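Local atomic coordinates of insecticidal protein (Brevibacillus laterosporus, PDB entry 7ML9), a protein that is toxic to the western corn rootworm and probably acts by assembling into a beta-barrel pore in target membranes. Residues A91-E96 and A217-N222; A154-P159 and T169-Q174; T50-S55 and V69-P74. One frame throughout, in Å; residues are numbered along the deposited sequence.

How the contacts relate
Both segments of contact 3 precede the other four along the chain; the hairpin of contact 2 then lies between the two strands paired in contact 1. Contacts 1 and 2 lie in the middle of the elongated molecule, their centres about 8 Å apart, and touch directly. Contact 1 joins strands 86-115 and 201-229 of the large sheet, and the hairpin 153-160/165-172 lies against its A93 and L219 face. Contact 3 sits towards one end, its centre about 36 Å from that of contact 1, beside helix 28-48. The molecule thus combines a long sheet carrying a packed-down hairpin with a separate helix-containing end, consistent with the epsilon-toxin-like family.

Contact 1 (A91-E96 and A217-N222); sequences AWATLE and ANLYAN
The indole of W92 carries Y220 CB on one face, 3.5 Å from the centroid of the six-membered ring, a CH-pi contact, and has T94 CG2 at its edge, in the ring plane. Beyond CB the phenol ring runs on past the five-membered ring: the two planes are only 26° from parallel, but with centroids 4.8 Å apart the rings are slid too far to overlap much. W92 reaches this position because its CG stands between the backbone N and the carbonyl carbon (chi1 69°), which brings the indole over the neighbouring strand. At the edge of the Y220 ring, in its plane, lies T94 OG1, 3.7 Å from Y220 CE2. A water then ties the two hydroxyls together, 2.9 Å from T94 OG1 and 2.9 Å from Y220 OH, which would restrict the swing of the phenol.

The two strand segments are antiparallel, their N-to-C directions 155° apart. W92 with Y220 and T94 with N218 form hydrogen-bonded pairs, each closed by two backbone bonds; W92 N to Y220 O, for example, measures 3.0 Å. The non-hydrogen-bonded pairs A91-A221 and A93-L219 turn their side chains to the other face, where A93 CB meets L219 CD2 at 3.7 Å. At the end of 91-96, the E96 side chain comes within about 3 Å of a bound samarium ion.

The pairing belongs to strands 86-115 and 201-229 of the large sheet, and strand 266-289 continues it beyond 217-222 through backbone bonds such as L219 with G271. On the W92 and Y220 face, K270 of that strand touches N218 and Y220. The opposite face receives the hairpin: A93 meets A154 and M156 of strand 153-160, while L219 packs on Y171 of strand 165-172.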
loop_
_atom_site.group_PDB
_atom_site.type_symbol
_atom_site.label_atom_id
_atom_site.label_comp_id
_atom_site.label_asym_id
_atom_site.label_seq_id
_atom_site.Cartn_x
_atom_site.Cartn_y
_atom_site.Cartn_z
ATOM N N ALA A 91 -1.077 6.661 12.659
ATOM C CA ALA A 91 -1.496 5.940 11.466
ATOM C C ALA A 91 -0.255 5.608 10.647
ATOM O O ALA A 91 0.672 6.417 10.569
ATOM C CB ALA A 91 -2.492 6.749 10.641
ATOM N N TRP A 92 -0.232 4.413 10.063
ATOM C CA TRP A 92 0.944 3.960 9.330
ATOM C C TRP A 92 0.511 2.935 8.291
ATOM O O TRP A 92 -0.629 2.465 8.284
ATOM C CB TRP A 92 2.020 3.404 10.278
ATOM C CG TRP A 92 1.705 2.102 10.979
ATOM C CD1 TRP A 92 2.149 0.853 10.631
ATOM C CD2 TRP A 92 0.926 1.927 12.177
ATOM N NE1 TRP A 92 1.681 -0.088 11.524
ATOM C CE2 TRP A 92 0.930 0.545 12.482
ATOM C CE3 TRP A 92 0.223 2.802 13.013
ATOM C CZ2 TRP A 92 0.246 0.017 13.584
ATOM C CZ3 TRP A 92 -0.452 2.277 14.106
ATOM C CH2 TRP A 92 -0.438 0.900 14.378
ATOM N N ALA A 93 1.434 2.599 7.393
ATOM C CA ALA A 93 1.142 1.658 6.321
ATOM C C ALA A 93 2.385 0.833 6.057
ATOM O O ALA A 93 3.501 1.362 6.071
ATOM C CB ALA A 93 0.683 2.376 5.050
ATOM N N THR A 94 2.198 -0.466 5.879
ATOM C CA THR A 94 3.315 -1.379 5.717
ATOM C C THR A 94 3.061 -2.280 4.522
ATOM O O THR A 94 1.915 -2.566 4.158
ATOM C CB THR A 94 3.566 -2.234 6.978
ATOM O OG1 THR A 94 2.514 -3.192 7.137
ATOM C CG2 THR A 94 3.625 -1.355 8.209
ATOM N N LEU A 95 4.158 -2.716 3.915
ATOM C CA LEU A 95 4.086 -3.635 2.796
ATOM C C LEU A 95 3.499 -4.958 3.258
ATOM O O LEU A 95 3.851 -5.477 4.320
ATOM C CB LEU A 95 5.480 -3.843 2.204
ATOM C CG LEU A 95 5.527 -4.706 0.952
ATOM C CD1 LEU A 95 4.855 -3.982 -0.196
ATOM C CD2 LEU A 95 6.973 -5.034 0.630
ATOM N N GLU A 96 2.586 -5.500 2.460
ATOM C CA GLU A 96 1.837 -6.695 2.823
ATOM C C GLU A 96 2.180 -7.823 1.859
ATOM O O GLU A 96 1.864 -7.746 0.666
ATOM C CB GLU A 96 0.342 -6.405 2.819
ATOM C CG GLU A 96 -0.437 -7.408 3.624
ATOM C CD GLU A 96 -1.009 -8.483 2.769
ATOM O OE1 GLU A 96 -0.645 -9.657 2.975
ATOM O OE2 GLU A 96 -1.826 -8.141 1.891
ATOM N N ALA A 217 -0.839 -3.280 0.480
ATOM C CA ALA A 217 -0.424 -2.565 1.668
ATOM C C ALA A 217 -1.439 -2.820 2.774
ATOM O O ALA A 217 -2.638 -2.922 2.502
ATOM C CB ALA A 217 -0.323 -1.070 1.391
ATOM N N ASN A 218 -0.951 -2.937 4.010
ATOM C CA ASN A 218 -1.808 -2.846 5.188
ATOM C C ASN A 218 -1.829 -1.406 5.688
ATOM O O ASN A 218 -0.777 -0.770 5.825
ATOM C CB ASN A 218 -1.318 -3.765 6.300
ATOM C CG ASN A 218 -1.395 -5.215 5.931
ATOM O OD1 ASN A 218 -0.489 -5.981 6.239
ATOM N ND2 ASN A 218 -2.462 -5.602 5.251
ATOM N N LEU A 219 -3.022 -0.895 5.954
ATOM C CA LEU A 219 -3.228 0.433 6.521
ATOM C C LEU A 219 -3.674 0.264 7.971
ATOM O O LEU A 219 -4.550 -0.563 8.253
ATOM C CB LEU A 219 -4.283 1.197 5.723
ATOM C CG LEU A 219 -4.090 1.149 4.196
ATOM C CD1 LEU A 219 -5.213 1.898 3.510
ATOM C CD2 LEU A 219 -2.752 1.738 3.826
ATOM N N TYR A 220 -3.049 1.003 8.889
ATOM C CA TYR A 220 -3.292 0.824 10.323
ATOM C C TYR A 220 -3.557 2.174 10.962
ATOM O O TYR A 220 -2.904 3.168 10.635
ATOM C CB TYR A 220 -2.095 0.177 11.053
ATOM C CG TYR A 220 -1.772 -1.235 10.641
ATOM C CD1 TYR A 220 -2.576 -2.295 11.024
ATOM C CD2 TYR A 220 -0.646 -1.515 9.866
ATOM C CE1 TYR A 220 -2.277 -3.595 10.661
ATOM C CE2 TYR A 220 -0.343 -2.812 9.495
ATOM C CZ TYR A 220 -1.158 -3.848 9.895
ATOM O OH TYR A 220 -0.865 -5.139 9.519
ATOM N N ALA A 221 -4.504 2.219 11.887
ATOM C CA ALA A 221 -4.655 3.397 12.725
ATOM C C ALA A 221 -4.794 2.934 14.166
ATOM O O ALA A 221 -5.507 1.961 14.443
ATOM C CB ALA A 221 -5.861 4.238 12.286
ATOM N N ASN A 222 -4.091 3.603 15.069
ATOM C CA ASN A 222 -4.216 3.374 16.501
ATOM C C ASN A 222 -5.152 4.448 17.032
ATOM O O ASN A 222 -4.868 5.644 16.883
ATOM C CB ASN A 222 -2.844 3.436 17.175
ATOM C CG ASN A 222 -2.903 3.202 18.679
ATOM O OD1 ASN A 222 -3.618 3.890 19.411
ATOM N ND2 ASN A 222 -2.122 2.240 19.149
HETATM O O HOH W 1 1.844 -5.487 8.694
#

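Contact 2 (A154-P159 and T169-Q174); sequences ATMKFP and TEYNFQ
The carbonyl oxygen of T169 takes a short, almost straight hydrogen bond from M156 N (2.8 Å, 174°), with T155 CA beside it at 3.4 Å. T169 N returns a bond to M156 O, and two more link A154 with Y171, so both hydrogen-bonded pairs of this antiparallel ladder are complete. The residues alternate. T155 and E170 share the outer face, where T155 OG1 lies 3.8 Å from E170 CG, whereas A154, M156, T169 and Y171 turn to the buried one. There M156 CB approaches the edge of the Y171 ring, 4.1 Å from CE2. With T169 OG1 anti to the backbone N (chi1 -170°), the hydroxyl bonds to N140 and the methyl CG2 is left to face M156 CE and F158 CE1. Past the strand end, F173 swings its ring back so that CE1 comes 3.8 Å from A154 CB.

This amphipathic hairpin, folded against the large sheet, is consistent with the hairpin that inserts into the membrane in aerolysin-type toxins. Its largely apolar face lies on that sheet: F158 on L95 of strand 86-115 and F275 of strand 266-289, M156 and Y171 on A217 of strand 201-229, and T169 on T138 of strand 130-147.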
loop_
_atom_site.group_PDB
_atom_site.type_symbol
_atom_site.label_atom_id
_atom_site.label_comp_id
_atom_site.label_asym_id
_atom_site.label_seq_id
_atom_site.Cartn_x
_atom_site.Cartn_y
_atom_site.Cartn_z
ATOM N N ALA A 154 -0.842 8.023 5.209
ATOM C CA ALA A 154 0.366 7.346 5.649
ATOM C C ALA A 154 1.164 6.964 4.411
ATOM O O ALA A 154 0.591 6.585 3.384
ATOM C CB ALA A 154 0.067 6.102 6.500
ATOM N N THR A 155 2.480 7.057 4.531
ATOM C CA THR A 155 3.389 6.747 3.440
ATOM C C THR A 155 3.940 5.346 3.621
ATOM O O THR A 155 4.358 4.969 4.721
ATOM C CB THR A 155 4.525 7.762 3.384
ATOM O OG1 THR A 155 3.959 9.036 3.067
ATOM C CG2 THR A 155 5.549 7.361 2.317
ATOM N N MET A 156 3.914 4.574 2.547
ATOM C CA MET A 156 4.424 3.217 2.553
ATOM C C MET A 156 5.605 3.123 1.599
ATOM O O MET A 156 5.542 3.631 0.479
ATOM C CB MET A 156 3.349 2.224 2.139
ATOM C CG MET A 156 3.730 0.828 2.518
ATOM S SD MET A 156 3.065 -0.347 1.360
ATOM C CE MET A 156 3.738 0.250 -0.165
ATOM N N LYS A 157 6.672 2.472 2.050
ATOM C CA LYS A 157 7.868 2.259 1.246
ATOM C C LYS A 157 7.999 0.790 0.873
ATOM O O LYS A 157 7.674 -0.096 1.666
ATOM C CB LYS A 157 9.123 2.717 1.988
ATOM C CG LYS A 157 9.087 4.178 2.398
ATOM C CD LYS A 157 9.917 4.436 3.658
ATOM C CE LYS A 157 11.156 3.555 3.737
ATOM N NZ LYS A 157 12.039 3.710 2.545
ATOM N N PHE A 158 8.483 0.540 -0.335
ATOM C CA PHE A 158 8.641 -0.807 -0.844
ATOM C C PHE A 158 9.889 -0.859 -1.710
ATOM O O PHE A 158 10.256 0.145 -2.332
ATOM C CB PHE A 158 7.416 -1.250 -1.660
ATOM C CG PHE A 158 6.986 -0.262 -2.716
ATOM C CD1 PHE A 158 6.253 0.868 -2.376
ATOM C CD2 PHE A 158 7.296 -0.474 -4.050
ATOM C CE1 PHE A 158 5.842 1.770 -3.345
ATOM C CE2 PHE A 158 6.889 0.428 -5.030
ATOM C CZ PHE A 158 6.163 1.551 -4.678
ATOM N N PRO A 159 10.569 -2.001 -1.756
ATOM C CA PRO A 159 11.711 -2.136 -2.663
ATOM C C PRO A 159 11.243 -2.415 -4.080
ATOM O O PRO A 159 10.199 -3.028 -4.313
ATOM C CB PRO A 159 12.487 -3.333 -2.091
ATOM C CG PRO A 159 11.712 -3.788 -0.850
ATOM C CD PRO A 159 10.330 -3.243 -1.006
ATOM N N THR A 169 4.856 5.611 -1.553
ATOM C CA THR A 169 3.546 6.028 -2.028
ATOM C C THR A 169 2.724 6.376 -0.790
ATOM O O THR A 169 2.897 5.767 0.265
ATOM C CB THR A 169 2.882 4.929 -2.867
ATOM O OG1 THR A 169 1.705 5.429 -3.511
ATOM C CG2 THR A 169 2.517 3.696 -2.012
ATOM N N GLU A 170 1.874 7.387 -0.916
ATOM C CA GLU A 170 1.115 7.916 0.212
ATOM C C GLU A 170 -0.352 7.539 0.057
ATOM O O GLU A 170 -0.997 7.912 -0.932
ATOM C CB GLU A 170 1.268 9.432 0.331
ATOM C CG GLU A 170 0.610 9.988 1.589
ATOM C CD GLU A 170 0.874 11.467 1.799
ATOM O OE1 GLU A 170 0.811 12.228 0.809
ATOM O OE2 GLU A 170 1.155 11.862 2.956
ATOM N N TYR A 171 -0.870 6.789 1.026
ATOM C CA TYR A 171 -2.267 6.394 1.026
ATOM C C TYR A 171 -3.101 7.439 1.746
ATOM O O TYR A 171 -2.699 7.951 2.794
ATOM C CB TYR A 171 -2.455 5.044 1.727
ATOM C CG TYR A 171 -2.025 3.877 0.895
ATOM C CD1 TYR A 171 -2.896 3.288 -0.002
ATOM C CD2 TYR A 171 -0.738 3.379 0.992
ATOM C CE1 TYR A 171 -2.497 2.222 -0.776
ATOM C CE2 TYR A 171 -0.332 2.317 0.225
ATOM C CZ TYR A 171 -1.210 1.747 -0.656
ATOM O OH TYR A 171 -0.805 0.681 -1.424
ATOM N N ASN A 172 -4.253 7.757 1.175
ATOM C CA ASN A 172 -5.326 8.412 1.908
ATOM C C ASN A 172 -6.307 7.332 2.347
ATOM O O ASN A 172 -6.794 6.557 1.517
ATOM C CB ASN A 172 -6.024 9.472 1.055
ATOM C CG ASN A 172 -7.015 10.301 1.854
ATOM O OD1 ASN A 172 -7.867 9.760 2.563
ATOM N ND2 ASN A 172 -6.895 11.624 1.758
ATOM N N PHE A 173 -6.604 7.296 3.650
ATOM C CA PHE A 173 -7.343 6.174 4.224
ATOM C C PHE A 173 -8.809 6.142 3.814
ATOM O O PHE A 173 -9.481 5.145 4.091
ATOM C CB PHE A 173 -7.227 6.194 5.752
ATOM C CG PHE A 173 -5.915 5.653 6.286
ATOM C CD1 PHE A 173 -4.749 5.689 5.528
ATOM C CD2 PHE A 173 -5.853 5.108 7.557
ATOM C CE1 PHE A 173 -3.545 5.192 6.032
ATOM C CE2 PHE A 173 -4.662 4.607 8.070
ATOM C CZ PHE A 173 -3.500 4.645 7.304
ATOM N N GLN A 174 -9.337 7.172 3.159
ATOM C CA GLN A 174 -10.734 7.107 2.749
ATOM C C GLN A 174 -10.925 6.059 1.660
ATOM O O GLN A 174 -10.115 5.955 0.729
ATOM C CB GLN A 174 -11.229 8.465 2.254
ATOM C CG GLN A 174 -12.667 8.438 1.724
ATOM C CD GLN A 174 -13.088 9.742 1.047
ATOM O OE1 GLN A 174 -12.812 10.837 1.546
ATOM N NE2 GLN A 174 -13.767 9.623 -0.090
#

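Contact 3 (T50-S55 and V69-P74); sequences TNFKPS and VFLTPP
The extended loop 50-55 and the segment 69-73 run in roughly the same direction, 23° apart, but their backbones stay well separated, with F52 CA and L71 CA 7.7 Å from each other, and no hydrogen bond crosses between them. The F52 side chain fills the gap. Its CG lies anti to the carbonyl carbon (chi1 -66°), which sends the ring across to strand 69-71. L71 CB sits almost squarely over one face, 3.8 Å from the ring centroid, in a CH-pi contact, and the leucine methyl CD2 reaches back to F52 CG at 3.9 Å. The far end of the ring meets V69: F52 CZ is 4.0 Å from V69 CG1, while V69 O lies at the ring edge, 3.6 Å from F52 CZ.

On one flank of this core, T50 CG2 touches V69 CB at 4.0 Å, the two side chains crossing at about a right angle. The threonine hydroxyl is used differently, hydrogen-bonded to N45 OD1 of helix 28-48, and N45 OD1 also accepts from F52 N. On the other flank the contact thins to S55 O against P73 CG, 3.6 Å apart. Strand 59-63, which pairs with 69-71, adds Q59 and S61 beside F52, and F44 of helix 28-48 packs on L71.

Attachment across the two segments is therefore largely apolar and centred on a single aromatic ring, whereas the polar bonds run to the helix and to the neighbouring strand. N45 ties the loop to helix 28-48 at the residue where the ring departs, while N51 OD1 to S61 OG and K53 O to Q59 NE2 join the loop to strand 59-63; the ring of F52 adds the apolar contact with strand 69-71.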
loop_
_atom_site.group_PDB
_atom_site.type_symbol
_atom_site.label_atom_id
_atom_site.label_comp_id
_atom_site.label_asym_id
_atom_site.label_seq_id
_atom_site.Cartn_x
_atom_site.Cartn_y
_atom_site.Cartn_z
ATOM N N THR A 50 -30.949 -13.358 29.227
ATOM C CA THR A 50 -31.794 -12.730 28.226
ATOM C C THR A 50 -31.158 -12.878 26.842
ATOM O O THR A 50 -30.058 -13.407 26.695
ATOM C CB THR A 50 -31.997 -11.257 28.573
ATOM O OG1 THR A 50 -30.768 -10.727 29.086
ATOM C CG2 THR A 50 -33.104 -11.104 29.633
ATOM N N ASN A 51 -31.841 -12.371 25.820
ATOM C CA ASN A 51 -31.345 -12.381 24.445
ATOM C C ASN A 51 -31.358 -10.969 23.834
ATOM O O ASN A 51 -31.737 -10.771 22.673
ATOM C CB ASN A 51 -32.149 -13.358 23.594
ATOM C CG ASN A 51 -33.596 -12.899 23.365
ATOM O OD1 ASN A 51 -34.126 -12.051 24.095
ATOM N ND2 ASN A 51 -34.226 -13.441 22.332
ATOM N N PHE A 52 -30.949 -9.969 24.624
ATOM C CA PHE A 52 -30.871 -8.592 24.142
ATOM C C PHE A 52 -29.868 -8.481 22.997
ATOM O O PHE A 52 -28.822 -9.136 23.000
ATOM C CB PHE A 52 -30.430 -7.639 25.259
ATOM C CG PHE A 52 -31.429 -7.495 26.402
ATOM C CD1 PHE A 52 -32.736 -7.116 26.159
ATOM C CD2 PHE A 52 -31.036 -7.718 27.713
ATOM C CE1 PHE A 52 -33.651 -6.971 27.201
ATOM C CE2 PHE A 52 -31.949 -7.581 28.771
ATOM C CZ PHE A 52 -33.254 -7.210 28.505
ATOM N N LYS A 53 -30.177 -7.604 22.025
ATOM C CA LYS A 53 -29.310 -7.273 20.900
ATOM C C LYS A 53 -28.627 -5.937 21.151
ATOM O O LYS A 53 -29.131 -5.116 21.925
ATOM C CB LYS A 53 -30.126 -7.196 19.608
ATOM C CG LYS A 53 -31.014 -8.395 19.349
ATOM C CD LYS A 53 -30.206 -9.635 19.021
ATOM C CE LYS A 53 -31.075 -10.706 18.370
ATOM N NZ LYS A 53 -32.274 -11.038 19.202
ATOM N N PRO A 54 -27.475 -5.675 20.522
ATOM C CA PRO A 54 -26.837 -4.353 20.684
ATOM C C PRO A 54 -27.711 -3.258 20.084
ATOM O O PRO A 54 -28.066 -3.302 18.905
ATOM C CB PRO A 54 -25.501 -4.509 19.938
ATOM C CG PRO A 54 -25.762 -5.600 18.916
ATOM C CD PRO A 54 -26.708 -6.558 19.614
ATOM N N SER A 55 -28.062 -2.266 20.903
ATOM C CA SER A 55 -29.032 -1.276 20.451
ATOM C C SER A 55 -29.093 -0.108 21.423
ATOM O O SER A 55 -28.824 -0.253 22.621
ATOM C CB SER A 55 -30.433 -1.888 20.296
ATOM O OG SER A 55 -31.383 -0.891 19.941
ATOM N N VAL A 69 -37.804 -8.916 30.889
ATOM C CA VAL A 69 -36.831 -7.948 31.372
ATOM C C VAL A 69 -36.699 -6.866 30.312
ATOM O O VAL A 69 -36.820 -7.135 29.112
ATOM C CB VAL A 69 -35.463 -8.607 31.663
ATOM C CG1 VAL A 69 -34.521 -7.617 32.300
ATOM C CG2 VAL A 69 -35.634 -9.808 32.555
ATOM N N PHE A 70 -36.461 -5.639 30.759
ATOM C CA PHE A 70 -36.345 -4.508 29.856
ATOM C C PHE A 70 -34.935 -3.934 29.888
ATOM O O PHE A 70 -34.278 -3.915 30.936
ATOM C CB PHE A 70 -37.368 -3.424 30.201
ATOM C CG PHE A 70 -38.709 -3.648 29.567
ATOM C CD1 PHE A 70 -38.993 -3.127 28.314
ATOM C CD2 PHE A 70 -39.679 -4.400 30.211
ATOM C CE1 PHE A 70 -40.224 -3.336 27.719
ATOM C CE2 PHE A 70 -40.912 -4.616 29.619
ATOM C CZ PHE A 70 -41.184 -4.085 28.370
ATOM N N LEU A 71 -34.469 -3.500 28.719
ATOM C CA LEU A 71 -33.211 -2.777 28.579
ATOM C C LEU A 71 -33.539 -1.456 27.905
ATOM O O LEU A 71 -34.005 -1.438 26.762
ATOM C CB LEU A 71 -32.182 -3.582 27.773
ATOM C CG LEU A 71 -30.818 -2.923 27.482
ATOM C CD1 LEU A 71 -30.214 -2.331 28.735
ATOM C CD2 LEU A 71 -29.838 -3.932 26.807
ATOM N N THR A 72 -33.341 -0.364 28.633
ATOM C CA THR A 72 -33.643 0.990 28.160
ATOM C C THR A 72 -32.386 1.819 28.366
ATOM O O THR A 72 -32.169 2.369 29.453
ATOM C CB THR A 72 -34.821 1.610 28.919
ATOM O OG1 THR A 72 -35.828 0.615 29.149
ATOM C CG2 THR A 72 -35.418 2.784 28.131
ATOM N N PRO A 73 -31.521 1.909 27.358
ATOM C CA PRO A 73 -30.333 2.770 27.476
ATOM C C PRO A 73 -30.733 4.228 27.638
ATOM O O PRO A 73 -31.554 4.751 26.865
ATOM C CB PRO A 73 -29.577 2.526 26.157
ATOM C CG PRO A 73 -30.111 1.175 25.646
ATOM C CD PRO A 73 -31.561 1.164 26.087
ATOM N N PRO A 74 -30.200 4.906 28.645
ATOM C CA PRO A 74 -30.558 6.311 28.878
ATOM C C PRO A 74 -29.877 7.253 27.890
ATOM O O PRO A 74 -28.903 6.902 27.218
ATOM C CB PRO A 74 -30.064 6.558 30.305
ATOM C CG PRO A 74 -28.943 5.623 30.475
ATOM C CD PRO A 74 -29.238 4.408 29.640
#